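Periplasmic divalent cation tolerance protein (Xylella fastidiosa, PDB 2NUH) is of unknown function but belongs to the CutA family, whose members are linked to tolerance of divalent cations and may bind copper ions. Local coordinates at residues Y6-T11 with V65-A70; P16-I21 with I56-K61; S22-Q27 with I71-A76. All coordinates share one frame; numbering follows the deposited sequence.

Interaction 1: residues Y6-T11 with V65-A70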
ATOM      1  N   TYR A   6      -3.449  -6.886  -7.630  1.00 12.58           N
ATOM      2  CA  TYR A   6      -2.804  -7.162  -6.369  1.00 12.13           C
ATOM      3  C   TYR A   6      -3.193  -6.134  -5.346  1.00 12.00           C
ATOM      4  O   TYR A   6      -3.350  -4.961  -5.661  1.00 12.51           O
ATOM      5  CB  TYR A   6      -1.289  -7.112  -6.541  1.00 12.54           C
ATOM      6  CG  TYR A   6      -0.765  -8.383  -7.150  1.00 13.26           C
ATOM      7  CD1 TYR A   6      -0.111  -9.325  -6.375  1.00 13.56           C
ATOM      8  CD2 TYR A   6      -0.962  -8.660  -8.498  1.00 14.86           C
ATOM      9  CE1 TYR A   6       0.358 -10.508  -6.932  1.00 15.30           C
ATOM     10  CE2 TYR A   6      -0.511  -9.837  -9.051  1.00 16.16           C
ATOM     11  CZ  TYR A   6       0.150 -10.752  -8.268  1.00 16.32           C
ATOM     12  OH  TYR A   6       0.596 -11.930  -8.826  1.00 18.36           O
ATOM     13  N   LEU A   7      -3.337  -6.601  -4.114  1.00 12.78           N
ATOM     14  CA  LEU A   7      -3.602  -5.742  -2.986  1.00 13.51           C
ATOM     15  C   LEU A   7      -2.312  -5.690  -2.199  1.00 12.43           C
ATOM     16  O   LEU A   7      -1.814  -6.727  -1.761  1.00 12.97           O
ATOM     17  CB  LEU A   7      -4.709  -6.356  -2.124  1.00 13.84           C
ATOM     18  CG  LEU A   7      -5.280  -5.648  -0.900  1.00 16.92           C
ATOM     19  CD1 LEU A   7      -5.721  -4.237  -1.215  1.00 18.03           C
ATOM     20  CD2 LEU A   7      -6.445  -6.455  -0.382  1.00 16.33           C
ATOM     21  N   ILE A   8      -1.761  -4.496  -2.031  1.00 11.58           N
ATOM     22  CA  ILE A   8      -0.543  -4.350  -1.244  1.00 11.78           C
ATOM     23  C   ILE A   8      -0.893  -3.752   0.091  1.00 11.85           C
ATOM     24  O   ILE A   8      -1.574  -2.738   0.149  1.00 11.58           O
ATOM     25  CB  ILE A   8       0.472  -3.429  -1.938  1.00 11.39           C
ATOM     26  CG1 ILE A   8       0.809  -3.976  -3.326  1.00 13.74           C
ATOM     27  CG2 ILE A   8       1.735  -3.282  -1.089  1.00 14.41           C
ATOM     28  CD1 ILE A   8       1.604  -2.999  -4.167  1.00 15.03           C
ATOM     29  N   PHE A   9      -0.417  -4.403   1.147  1.00 11.57           N
ATOM     30  CA  PHE A   9      -0.563  -3.907   2.499  1.00 11.50           C
ATOM     31  C   PHE A   9       0.701  -3.186   2.885  1.00 11.66           C
ATOM     32  O   PHE A   9       1.796  -3.690   2.692  1.00 11.79           O
ATOM     33  CB  PHE A   9      -0.789  -5.067   3.465  1.00 11.61           C
ATOM     34  CG  PHE A   9      -2.080  -5.784   3.252  1.00 12.56           C
ATOM     35  CD1 PHE A   9      -3.147  -5.586   4.115  1.00 13.72           C
ATOM     36  CD2 PHE A   9      -2.232  -6.670   2.198  1.00 12.90           C
ATOM     37  CE1 PHE A   9      -4.353  -6.258   3.917  1.00 15.35           C
ATOM     38  CE2 PHE A   9      -3.423  -7.346   1.998  1.00 14.27           C
ATOM     39  CZ  PHE A   9      -4.486  -7.124   2.856  1.00 14.44           C
ATOM     40  N   SER A  10       0.536  -2.000   3.447  1.00 11.22           N
ATOM     41  CA  SER A  10       1.640  -1.283   4.050  1.00 11.64           C
ATOM     42  C   SER A  10       1.088  -0.545   5.242  1.00 11.86           C
ATOM     43  O   SER A  10      -0.119  -0.479   5.415  1.00 12.01           O
ATOM     44  CB  SER A  10       2.245  -0.287   3.065  1.00 12.72           C
ATOM     45  OG  SER A  10       3.417   0.287   3.610  1.00 12.48           O
ATOM     46  N   THR A  11       1.956  -0.010   6.081  1.00 11.51           N
ATOM     47  CA  THR A  11       1.502   0.871   7.136  1.00 12.45           C
ATOM     48  C   THR A  11       2.374   2.092   7.129  1.00 13.08           C
ATOM     49  O   THR A  11       3.512   2.039   6.658  1.00 13.79           O
ATOM     50  CB  THR A  11       1.586   0.234   8.525  1.00 13.23           C
ATOM     51  OG1 THR A  11       2.942  -0.116   8.805  1.00 14.36           O
ATOM     52  CG2 THR A  11       0.732  -0.995   8.614  1.00 12.88           C
ATOM     53  N   VAL A  65       1.827  -5.777 -13.121  1.00 14.95           N
ATOM     54  CA  VAL A  65       2.908  -5.074 -13.802  1.00 15.16           C
ATOM     55  C   VAL A  65       3.354  -3.840 -13.030  1.00 14.68           C
ATOM     56  O   VAL A  65       4.419  -3.295 -13.309  1.00 15.28           O
ATOM     57  CB  VAL A  65       2.604  -4.754 -15.281  1.00 16.16           C
ATOM     58  CG1 VAL A  65       2.329  -6.044 -16.048  1.00 16.68           C
ATOM     59  CG2 VAL A  65       1.480  -3.757 -15.428  1.00 17.73           C
ATOM     60  N   HIS A  66       2.560  -3.415 -12.049  1.00 13.25           N
ATOM     61  CA  HIS A  66       2.937  -2.245 -11.251  1.00 12.54           C
ATOM     62  C   HIS A  66       3.309  -2.551  -9.817  1.00 12.24           C
ATOM     63  O   HIS A  66       3.678  -1.645  -9.086  1.00 11.70           O
ATOM     64  CB  HIS A  66       1.822  -1.201 -11.234  1.00 12.85           C
ATOM     65  CG  HIS A  66       1.591  -0.560 -12.556  1.00 13.58           C
ATOM     66  ND1 HIS A  66       0.740  -1.095 -13.498  1.00 13.78           N
ATOM     67  CD2 HIS A  66       2.105   0.565 -13.102  1.00 15.46           C
ATOM     68  CE1 HIS A  66       0.742  -0.327 -14.573  1.00 16.16           C
ATOM     69  NE2 HIS A  66       1.558   0.690 -14.358  1.00 17.22           N
ATOM     70  N   VAL A  67       3.197  -3.811  -9.405  1.00 11.73           N
ATOM     71  CA  VAL A  67       3.470  -4.154  -8.016  1.00 12.35           C
ATOM     72  C   VAL A  67       4.844  -3.684  -7.558  1.00 11.61           C
ATOM     73  O   VAL A  67       4.961  -3.024  -6.526  1.00 12.40           O
ATOM     74  CB  VAL A  67       3.326  -5.661  -7.772  1.00 12.74           C
ATOM     75  CG1 VAL A  67       3.957  -6.066  -6.443  1.00 14.55           C
ATOM     76  CG2 VAL A  67       1.867  -6.042  -7.796  1.00 14.65           C
ATOM     77  N   ASN A  68       5.887  -4.012  -8.317  1.00 11.35           N
ATOM     78  CA  ASN A  68       7.226  -3.666  -7.889  1.00 10.72           C
ATOM     79  C   ASN A  68       7.401  -2.173  -7.850  1.00 10.93           C
ATOM     80  O   ASN A  68       7.990  -1.658  -6.919  1.00 11.44           O
ATOM     81  CB  ASN A  68       8.263  -4.266  -8.820  1.00 10.91           C
ATOM     82  CG  ASN A  68       8.312  -5.761  -8.733  1.00 11.91           C
ATOM     83  OD1 ASN A  68       7.603  -6.376  -7.933  1.00 12.19           O
ATOM     84  ND2 ASN A  68       9.134  -6.368  -9.571  1.00 12.76           N
ATOM     85  N   ALA A  69       6.895  -1.480  -8.865  1.00 10.50           N
ATOM     86  CA  ALA A  69       7.039  -0.033  -8.901  1.00 10.87           C
ATOM     87  C   ALA A  69       6.292   0.631  -7.752  1.00 10.82           C
ATOM     88  O   ALA A  69       6.761   1.599  -7.164  1.00 11.35           O
ATOM     89  CB  ALA A  69       6.553   0.516 -10.220  1.00 11.75           C
ATOM     90  N   ALA A  70       5.111   0.119  -7.440  1.00 10.84           N
ATOM     91  CA  ALA A  70       4.343   0.679  -6.346  1.00 10.36           C
ATOM     92  C   ALA A  70       5.101   0.475  -5.034  1.00 10.77           C
ATOM     93  O   ALA A  70       5.161   1.368  -4.187  1.00 10.68           O
ATOM     94  CB  ALA A  70       2.973   0.029  -6.276  1.00 11.73           C
TER

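Interaction 2: residues P16-I21 with I56-K61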
ATOM      1  N   PRO A  16      -0.081  12.435   7.271  1.00 16.11           N
ATOM      2  CA  PRO A  16       0.600  12.957   6.095  1.00 15.82           C
ATOM      3  C   PRO A  16       1.319  11.890   5.304  1.00 14.67           C
ATOM      4  O   PRO A  16       1.243  11.892   4.086  1.00 14.28           O
ATOM      5  CB  PRO A  16       1.603  13.965   6.676  1.00 15.75           C
ATOM      6  CG  PRO A  16       0.996  14.349   7.965  1.00 17.17           C
ATOM      7  CD  PRO A  16       0.390  13.101   8.496  1.00 17.22           C
ATOM      8  N   SER A  17       2.003  10.963   5.973  1.00 14.45           N
ATOM      9  CA  SER A  17       2.677   9.933   5.198  1.00 14.05           C
ATOM     10  C   SER A  17       1.692   9.091   4.404  1.00 13.76           C
ATOM     11  O   SER A  17       1.972   8.734   3.267  1.00 13.30           O
ATOM     12  CB  SER A  17       3.595   9.058   6.037  1.00 15.62           C
ATOM     13  OG  SER A  17       2.905   8.523   7.123  1.00 15.62           O
ATOM     14  N   ALA A  18       0.535   8.805   4.996  1.00 12.59           N
ATOM     15  CA  ALA A  18      -0.481   8.031   4.284  1.00 13.06           C
ATOM     16  C   ALA A  18      -0.996   8.827   3.110  1.00 12.81           C
ATOM     17  O   ALA A  18      -1.224   8.273   2.042  1.00 12.46           O
ATOM     18  CB  ALA A  18      -1.629   7.642   5.231  1.00 13.64           C
ATOM     19  N   GLU A  19      -1.182  10.130   3.303  1.00 12.76           N
ATOM     20  CA  GLU A  19      -1.710  10.967   2.240  1.00 13.36           C
ATOM     21  C   GLU A  19      -0.688  11.111   1.132  1.00 13.08           C
ATOM     22  O   GLU A  19      -1.033  11.049  -0.040  1.00 13.40           O
ATOM     23  CB  GLU A  19      -2.099  12.334   2.792  1.00 13.92           C
ATOM     24  CG  GLU A  19      -3.167  12.231   3.871  1.00 19.86           C
ATOM     25  CD  GLU A  19      -3.679  13.568   4.369  1.00 25.72           C
ATOM     26  OE1 GLU A  19      -4.473  13.552   5.341  1.00 28.45           O
ATOM     27  OE2 GLU A  19      -3.305  14.624   3.794  1.00 28.30           O
ATOM     28  N   ILE A  20       0.569  11.307   1.510  1.00 13.12           N
ATOM     29  CA  ILE A  20       1.623  11.446   0.511  1.00 13.57           C
ATOM     30  C   ILE A  20       1.699  10.184  -0.325  1.00 13.22           C
ATOM     31  O   ILE A  20       1.696  10.233  -1.548  1.00 14.31           O
ATOM     32  CB  ILE A  20       2.981  11.723   1.164  1.00 13.88           C
ATOM     33  CG1 ILE A  20       2.974  13.101   1.827  1.00 15.10           C
ATOM     34  CG2 ILE A  20       4.129  11.623   0.143  1.00 15.50           C
ATOM     35  CD1 ILE A  20       4.061  13.261   2.847  1.00 15.90           C
ATOM     36  N   ILE A  21       1.748   9.038   0.342  1.00 12.75           N
ATOM     37  CA  ILE A  21       1.887   7.779  -0.379  1.00 12.86           C
ATOM     38  C   ILE A  21       0.676   7.529  -1.253  1.00 12.75           C
ATOM     39  O   ILE A  21       0.801   7.141  -2.418  1.00 13.08           O
ATOM     40  CB  ILE A  21       2.121   6.619   0.596  1.00 12.79           C
ATOM     41  CG1 ILE A  21       3.550   6.688   1.132  1.00 14.32           C
ATOM     42  CG2 ILE A  21       1.866   5.266  -0.087  1.00 13.63           C
ATOM     43  CD1 ILE A  21       3.735   5.965   2.464  1.00 16.52           C
ATOM     44  N   ILE A  56      -1.239   4.045  10.348  1.00 12.60           N
ATOM     45  CA  ILE A  56      -2.329   4.001   9.392  1.00 12.77           C
ATOM     46  C   ILE A  56      -2.061   2.791   8.531  1.00 12.06           C
ATOM     47  O   ILE A  56      -0.944   2.615   8.047  1.00 11.84           O
ATOM     48  CB  ILE A  56      -2.304   5.236   8.487  1.00 13.44           C
ATOM     49  CG1 ILE A  56      -2.211   6.522   9.325  1.00 15.72           C
ATOM     50  CG2 ILE A  56      -3.490   5.243   7.505  1.00 13.55           C
ATOM     51  CD1 ILE A  56      -3.381   6.757  10.215  1.00 17.93           C
ATOM     52  N   GLN A  57      -3.066   1.943   8.357  1.00 11.09           N
ATOM     53  CA  GLN A  57      -2.934   0.799   7.489  1.00 11.23           C
ATOM     54  C   GLN A  57      -3.291   1.215   6.082  1.00 11.46           C
ATOM     55  O   GLN A  57      -4.301   1.886   5.871  1.00 12.40           O
ATOM     56  CB  GLN A  57      -3.854  -0.331   7.968  1.00 11.92           C
ATOM     57  CG  GLN A  57      -3.854  -1.546   7.055  1.00 12.16           C
ATOM     58  CD  GLN A  57      -2.588  -2.340   7.163  1.00 13.54           C
ATOM     59  OE1 GLN A  57      -1.922  -2.632   6.157  1.00 15.15           O
ATOM     60  NE2 GLN A  57      -2.232  -2.687   8.374  1.00 10.26           N
ATOM     61  N   LEU A  58      -2.459   0.828   5.123  1.00 10.97           N
ATOM     62  CA  LEU A  58      -2.744   1.108   3.731  1.00 11.12           C
ATOM     63  C   LEU A  58      -3.111  -0.159   3.011  1.00 11.04           C
ATOM     64  O   LEU A  58      -2.544  -1.227   3.267  1.00 10.91           O
ATOM     65  CB  LEU A  58      -1.535   1.723   3.026  1.00 11.31           C
ATOM     66  CG  LEU A  58      -0.974   3.019   3.595  1.00 12.02           C
ATOM     67  CD1 LEU A  58       0.165   3.422   2.685  1.00 15.11           C
ATOM     68  CD2 LEU A  58      -2.021   4.105   3.628  1.00 13.28           C
ATOM     69  N   LEU A  59      -4.078  -0.018   2.117  1.00 10.99           N
ATOM     70  CA  LEU A  59      -4.466  -1.074   1.203  1.00 11.63           C
ATOM     71  C   LEU A  59      -4.347  -0.470  -0.171  1.00 11.33           C
ATOM     72  O   LEU A  59      -5.127   0.396  -0.553  1.00 11.45           O
ATOM     73  CB  LEU A  59      -5.910  -1.531   1.436  1.00 12.29           C
ATOM     74  CG  LEU A  59      -6.273  -2.233   2.733  1.00 15.08           C
ATOM     75  CD1 LEU A  59      -7.763  -2.454   2.762  1.00 17.13           C
ATOM     76  CD2 LEU A  59      -5.567  -3.554   2.827  1.00 18.67           C
ATOM     77  N   ILE A  60      -3.349  -0.923  -0.902  1.00 11.18           N
ATOM     78  CA  ILE A  60      -3.015  -0.343  -2.187  1.00 11.64           C
ATOM     79  C   ILE A  60      -3.484  -1.289  -3.261  1.00 11.75           C
ATOM     80  O   ILE A  60      -3.107  -2.452  -3.260  1.00 12.20           O
ATOM     81  CB  ILE A  60      -1.509  -0.155  -2.285  1.00 12.11           C
ATOM     82  CG1 ILE A  60      -1.061   0.843  -1.233  1.00 11.54           C
ATOM     83  CG2 ILE A  60      -1.114   0.349  -3.655  1.00 12.91           C
ATOM     84  CD1 ILE A  60       0.390   0.688  -0.839  1.00 12.13           C
ATOM     85  N   LYS A  61      -4.302  -0.796  -4.185  1.00 12.07           N
ATOM     86  CA  LYS A  61      -4.829  -1.651  -5.238  1.00 12.46           C
ATOM     87  C   LYS A  61      -4.063  -1.364  -6.513  1.00 11.87           C
ATOM     88  O   LYS A  61      -4.033  -0.244  -6.992  1.00 12.23           O
ATOM     89  CB  LYS A  61      -6.316  -1.381  -5.458  1.00 13.54           C
ATOM     90  CG  LYS A  61      -7.257  -2.181  -4.566  1.00 17.97           C
ATOM     91  CD  LYS A  61      -7.327  -1.655  -3.156  1.00 22.91           C
ATOM     92  CE  LYS A  61      -8.204  -0.427  -3.056  1.00 24.68           C
ATOM     93  NZ  LYS A  61      -8.140   0.147  -1.698  1.00 26.61           N
TER

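Interaction 3: residues S22-Q27 with I71-A76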
ATOM      1  N   SER A  22      -0.502   7.743  -0.684  1.00 12.60           N
ATOM      2  CA  SER A  22      -1.732   7.507  -1.421  1.00 12.77           C
ATOM      3  C   SER A  22      -1.790   8.375  -2.662  1.00 13.27           C
ATOM      4  O   SER A  22      -2.064   7.887  -3.770  1.00 13.45           O
ATOM      5  CB  SER A  22      -2.929   7.825  -0.533  1.00 12.50           C
ATOM      6  OG  SER A  22      -3.018   6.910   0.538  1.00 14.61           O
ATOM      7  N   ARG A  23      -1.535   9.667  -2.481  1.00 13.33           N
ATOM      8  CA  ARG A  23      -1.659  10.595  -3.583  1.00 14.83           C
ATOM      9  C   ARG A  23      -0.622  10.309  -4.650  1.00 13.85           C
ATOM     10  O   ARG A  23      -0.937  10.293  -5.838  1.00 14.66           O
ATOM     11  CB  ARG A  23      -1.534  12.038  -3.101  1.00 15.06           C
ATOM     12  CG  ARG A  23      -2.692  12.523  -2.254  1.00 18.17           C
ATOM     13  CD  ARG A  23      -2.537  14.022  -1.928  1.00 19.02           C
ATOM     14  NE  ARG A  23      -2.161  14.807  -3.111  1.00 25.05           N
ATOM     15  CZ  ARG A  23      -0.957  15.342  -3.313  1.00 29.02           C
ATOM     16  NH1 ARG A  23      -0.701  16.033  -4.419  1.00 28.75           N
ATOM     17  NH2 ARG A  23      -0.002  15.201  -2.409  1.00 30.99           N
ATOM     18  N   VAL A  24       0.614  10.070  -4.233  1.00 13.17           N
ATOM     19  CA  VAL A  24       1.673   9.866  -5.216  1.00 13.12           C
ATOM     20  C   VAL A  24       1.476   8.578  -5.996  1.00 12.75           C
ATOM     21  O   VAL A  24       1.623   8.548  -7.200  1.00 12.55           O
ATOM     22  CB  VAL A  24       3.070   9.904  -4.590  1.00 13.52           C
ATOM     23  CG1 VAL A  24       4.120   9.437  -5.596  1.00 14.78           C
ATOM     24  CG2 VAL A  24       3.379  11.324  -4.143  1.00 14.64           C
ATOM     25  N   LEU A  25       1.131   7.498  -5.300  1.00 11.89           N
ATOM     26  CA  LEU A  25       0.953   6.242  -6.013  1.00 11.93           C
ATOM     27  C   LEU A  25      -0.164   6.336  -7.045  1.00 11.53           C
ATOM     28  O   LEU A  25      -0.047   5.767  -8.124  1.00 12.13           O
ATOM     29  CB  LEU A  25       0.656   5.104  -5.044  1.00 11.99           C
ATOM     30  CG  LEU A  25       1.845   4.680  -4.182  1.00 13.27           C
ATOM     31  CD1 LEU A  25       1.450   3.484  -3.318  1.00 13.05           C
ATOM     32  CD2 LEU A  25       3.057   4.336  -5.041  1.00 14.90           C
ATOM     33  N   VAL A  26      -1.236   7.043  -6.704  1.00 12.25           N
ATOM     34  CA  VAL A  26      -2.346   7.203  -7.638  1.00 12.75           C
ATOM     35  C   VAL A  26      -1.948   8.178  -8.743  1.00 13.08           C
ATOM     36  O   VAL A  26      -2.162   7.900  -9.919  1.00 14.23           O
ATOM     37  CB  VAL A  26      -3.630   7.666  -6.922  1.00 12.44           C
ATOM     38  CG1 VAL A  26      -4.731   7.991  -7.933  1.00 14.47           C
ATOM     39  CG2 VAL A  26      -4.103   6.595  -5.955  1.00 13.24           C
ATOM     40  N   GLN A  27      -1.318   9.288  -8.371  1.00 13.91           N
ATOM     41  CA  GLN A  27      -0.953  10.296  -9.358  1.00 14.93           C
ATOM     42  C   GLN A  27      -0.008   9.729 -10.384  1.00 14.82           C
ATOM     43  O   GLN A  27      -0.125  10.020 -11.575  1.00 15.09           O
ATOM     44  CB  GLN A  27      -0.246  11.452  -8.678  1.00 15.90           C
ATOM     45  CG  GLN A  27      -1.171  12.434  -8.079  1.00 19.38           C
ATOM     46  CD  GLN A  27      -0.482  13.346  -7.098  1.00 22.69           C
ATOM     47  OE1 GLN A  27       0.617  13.052  -6.614  1.00 24.73           O
ATOM     48  NE2 GLN A  27      -1.125  14.462  -6.794  1.00 25.24           N
ATOM     49  N   ILE A  71       5.678  -0.711  -4.871  1.00 10.38           N
ATOM     50  CA  ILE A  71       6.401  -0.993  -3.646  1.00 10.99           C
ATOM     51  C   ILE A  71       7.647  -0.135  -3.523  1.00 11.39           C
ATOM     52  O   ILE A  71       7.940   0.393  -2.451  1.00 12.06           O
ATOM     53  CB  ILE A  71       6.761  -2.476  -3.529  1.00 10.55           C
ATOM     54  CG1 ILE A  71       5.480  -3.276  -3.234  1.00 11.05           C
ATOM     55  CG2 ILE A  71       7.798  -2.690  -2.403  1.00 12.03           C
ATOM     56  CD1 ILE A  71       5.651  -4.802  -3.268  1.00 13.15           C
ATOM     57  N   THR A  72       8.377   0.027  -4.619  1.00 11.58           N
ATOM     58  CA  THR A  72       9.610   0.770  -4.514  1.00 11.99           C
ATOM     59  C   THR A  72       9.303   2.248  -4.358  1.00 11.96           C
ATOM     60  O   THR A  72       9.977   2.942  -3.600  1.00 11.43           O
ATOM     61  CB  THR A  72      10.561   0.519  -5.702  1.00 13.32           C
ATOM     62  OG1 THR A  72       9.954   0.970  -6.903  1.00 15.73           O
ATOM     63  CG2 THR A  72      10.847  -0.948  -5.858  1.00 12.92           C
ATOM     64  N   ARG A  73       8.270   2.742  -5.039  1.00 11.36           N
ATOM     65  CA  ARG A  73       7.911   4.145  -4.852  1.00 10.98           C
ATOM     66  C   ARG A  73       7.385   4.389  -3.443  1.00 11.67           C
ATOM     67  O   ARG A  73       7.696   5.396  -2.810  1.00 11.23           O
ATOM     68  CB  ARG A  73       6.878   4.574  -5.886  1.00 11.86           C
ATOM     69  CG  ARG A  73       6.605   6.063  -5.906  1.00 12.20           C
ATOM     70  CD  ARG A  73       7.835   6.852  -6.327  1.00 14.71           C
ATOM     71  NE  ARG A  73       7.436   8.228  -6.588  1.00 14.47           N
ATOM     72  CZ  ARG A  73       7.973   9.291  -6.014  1.00 14.10           C
ATOM     73  NH1 ARG A  73       7.482  10.487  -6.314  1.00 14.01           N
ATOM     74  NH2 ARG A  73       8.992   9.168  -5.169  1.00 14.11           N
ATOM     75  N   LEU A  74       6.590   3.453  -2.943  1.00 11.59           N
ATOM     76  CA  LEU A  74       6.168   3.497  -1.550  1.00 12.42           C
ATOM     77  C   LEU A  74       7.388   3.630  -0.641  1.00 12.15           C
ATOM     78  O   LEU A  74       7.413   4.464   0.266  1.00 11.96           O
ATOM     79  CB  LEU A  74       5.384   2.222  -1.232  1.00 12.77           C
ATOM     80  CG  LEU A  74       5.094   1.788   0.199  1.00 15.54           C
ATOM     81  CD1 LEU A  74       3.978   2.604   0.754  1.00 19.08           C
ATOM     82  CD2 LEU A  74       4.717   0.306   0.206  1.00 15.30           C
ATOM     83  N   CYS A  75       8.404   2.818  -0.900  1.00 11.81           N
ATOM     84  CA  CYS A  75       9.611   2.917  -0.095  1.00 12.06           C
ATOM     85  C   CYS A  75      10.251   4.282  -0.197  1.00 11.68           C
ATOM     86  O   CYS A  75      10.740   4.804   0.797  1.00 11.81           O
ATOM     87  CB  CYS A  75      10.615   1.872  -0.523  1.00 12.28           C
ATOM     88  SG  CYS A  75      10.155   0.235  -0.049  1.00 14.13           S
ATOM     89  N   ALA A  76      10.264   4.839  -1.406  1.00 11.55           N
ATOM     90  CA  ALA A  76      10.928   6.112  -1.633  1.00 11.91           C
ATOM     91  C   ALA A  76      10.238   7.220  -0.853  1.00 12.13           C
ATOM     92  O   ALA A  76      10.838   8.249  -0.548  1.00 12.66           O
ATOM     93  CB  ALA A  76      10.928   6.436  -3.115  1.00 12.08           C
TER

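Interaction 1: residues Y6-T11 with V65-A70
Ala-70 meets the sheet with its methyl group while its backbone is held by the helix. Its amide N donates to His-66 O at 2.8 Å, a bond of the first turn of helix 67-77. This helix is the crossover of a split beta-alpha-beta unit in the ferredoxin-like sandwich of CutA. It links strand 50-63 to strand 86-89, and strand 5-12 lies between these two. The contact joins the start of the helix to that middle strand.

Across the interface the contacts are apolar. Tyr-6 and Ile-8, two residues apart, both turn their CB atoms toward the helix. Ile-8 makes its contact through the CD1 methyl. CG1 stands anti to the carbonyl carbon (chi1 -58°), and chi2 of 170° extends the chain toward the helix. CD1 then packs on Ala-70 CB at 3.9 Å. It also comes to 4.1 Å from Val-67 O. The helix carbonyl is only a neighbour here, since a methyl group offers it no hydrogen bond. The same CD1 is 4.5 Å from Val-67 CG1, a looser contact.

Val-67 has the largest surface buried by this contact. Its two branches part company: CG1 is the one nearer Ile-8, and CG2 goes to Tyr-6. With chi1 at 165°, CG2 lies beside the backbone N. The Tyr-6 and Val-67 side chains cross at about a right angle. On the sheet side, Ile-8 also touches Thr-62 and Ala-87, so both neighbouring strands help enclose it. A bound imidazole, probably from the crystallisation liquor, lies about 5 Å from the Val-67 side chain. Val-67 CG2 sits at the base of the Tyr-6 ring, 3.6 Å from CB and 3.6 Å from CG.

Interaction 2: residues P16-I21 with I56-K61
Leu-58, Ala-18 and Ile-21 carry most of this buried contact. It belongs to the first split beta-alpha-beta unit of the ferredoxin-like fold. Helix 15-27 connects strand 5-12 to strand 33-38, and strand 50-63 runs between those two strands. The helix lies over this middle strand. The axes of segments 16-21 and 56-61 approach to 9.3 Å and point the same way, 14° apart.

Leu-58 sends one methyl to each of the two helix residues. Its CG is anti to the carbonyl carbon, and CD1 continues the extended chain (chi2 -178°). CD1 reaches Ile-21 CG2 at 3.7 Å. The other branch, CD2, rests on Ala-18 CB at 3.9 Å. The fork of the leucine therefore bridges one helical turn.

Ala-18 offers only a methyl, consistent with the close approach of the backbones here: its CA and that of Ile-56 are 6.8 Å apart. Its CB touches two residues that point to the same face of the strand. One is Leu-58. The other is Ile-56, whose CG2 comes to 3.8 Å from Ala-18 CB. Gln-36 of strand 33-38 touches Ala-18, Ile-56 and Leu-58 and closes that flank.

Ile-21 meets Leu-58 through its CG2 branch, which lies anti to the backbone N. The same side chain also packs on Leu-74 and Leu-77 of helix 67-77. It thus joins the strand contact to the helix pair. The interface has no hydrogen bond across it. A polar contact within the strand segment involves Lys-61, which also bonds to Thr-35 OG1 of strand 33-38. Lys-61 NZ lies 3.2 Å from Leu-59 O, hydrogen-bonded from well above the plane of that carbonyl.

Interaction 3: residues S22-Q27 with I71-A76
Arg-73 crosses from helix 67-77 to helix 15-27, and its aliphatic and charged parts meet different residues. CB points toward the partner helix and packs on Leu-25 CD2 at 3.9 Å. CG follows at 4.0 Å from the same Leu-25 CD2. It is anti to the backbone N (chi1 -171°). The chain then bends at chi2, 65°, which turns the outer part toward Val-24. CD carries the chain past the leucine without a close contact of its own to helix segment 22-27. NE comes to 3.7 Å from Val-24 CG1 and forms a salt bridge with Glu-28 OE1, just beyond the helix end. CZ lies 3.9 Å from Val-24 CG1. NH1 is nearer, 3.6 Å from Val-24 CG1. The methyl approaches the guanidinium obliquely, and the two side chains cross at about a right angle. Ala-76 CB sits at the edge of the guanidinium, in its plane.

Leu-25 and Arg-73 run alongside each other in opposite senses. The tip of Leu-25 is what closes the gap, because its CB does not aim directly at the other helix. Leu-25 CD2 also lies 4.2 Å from Leu-74 N; the buried Leu-74 side chain stays a little further off.

The two segments cross at 143°, roughly antiparallel, with axes 10.2 Å apart. These are the two helices of the ferredoxin-like sandwich, side by side on one face of the sheet. Leu-74 reaches down to Ser-10 of strand 5-12, and Ser-22 touches Val-34 and Gln-36 of strand 33-38.

The three contacts form one connected layer between sheet and helices. Interactions 1 and 2 are both helix-to-sheet, each with its own helix, and their strands 5-12 and 50-63 are hydrogen-bonded neighbours. Interaction 3 ties the two helices together. Interaction 2 is the buried one: all four touching residues are buried and apolar. Interactions 1 and 3 are partly buried. Interaction 1 remains apolar, whereas interaction 3 brings in a charged side chain that is partly exposed. Leu-74 CD1 meets Ile-21 CG2 at 3.5 Å, which merges interactions 2 and 3. Ile-8 CD1 meets Ile-71 CG1 at 4.0 Å and does the same for interactions 1 and 3.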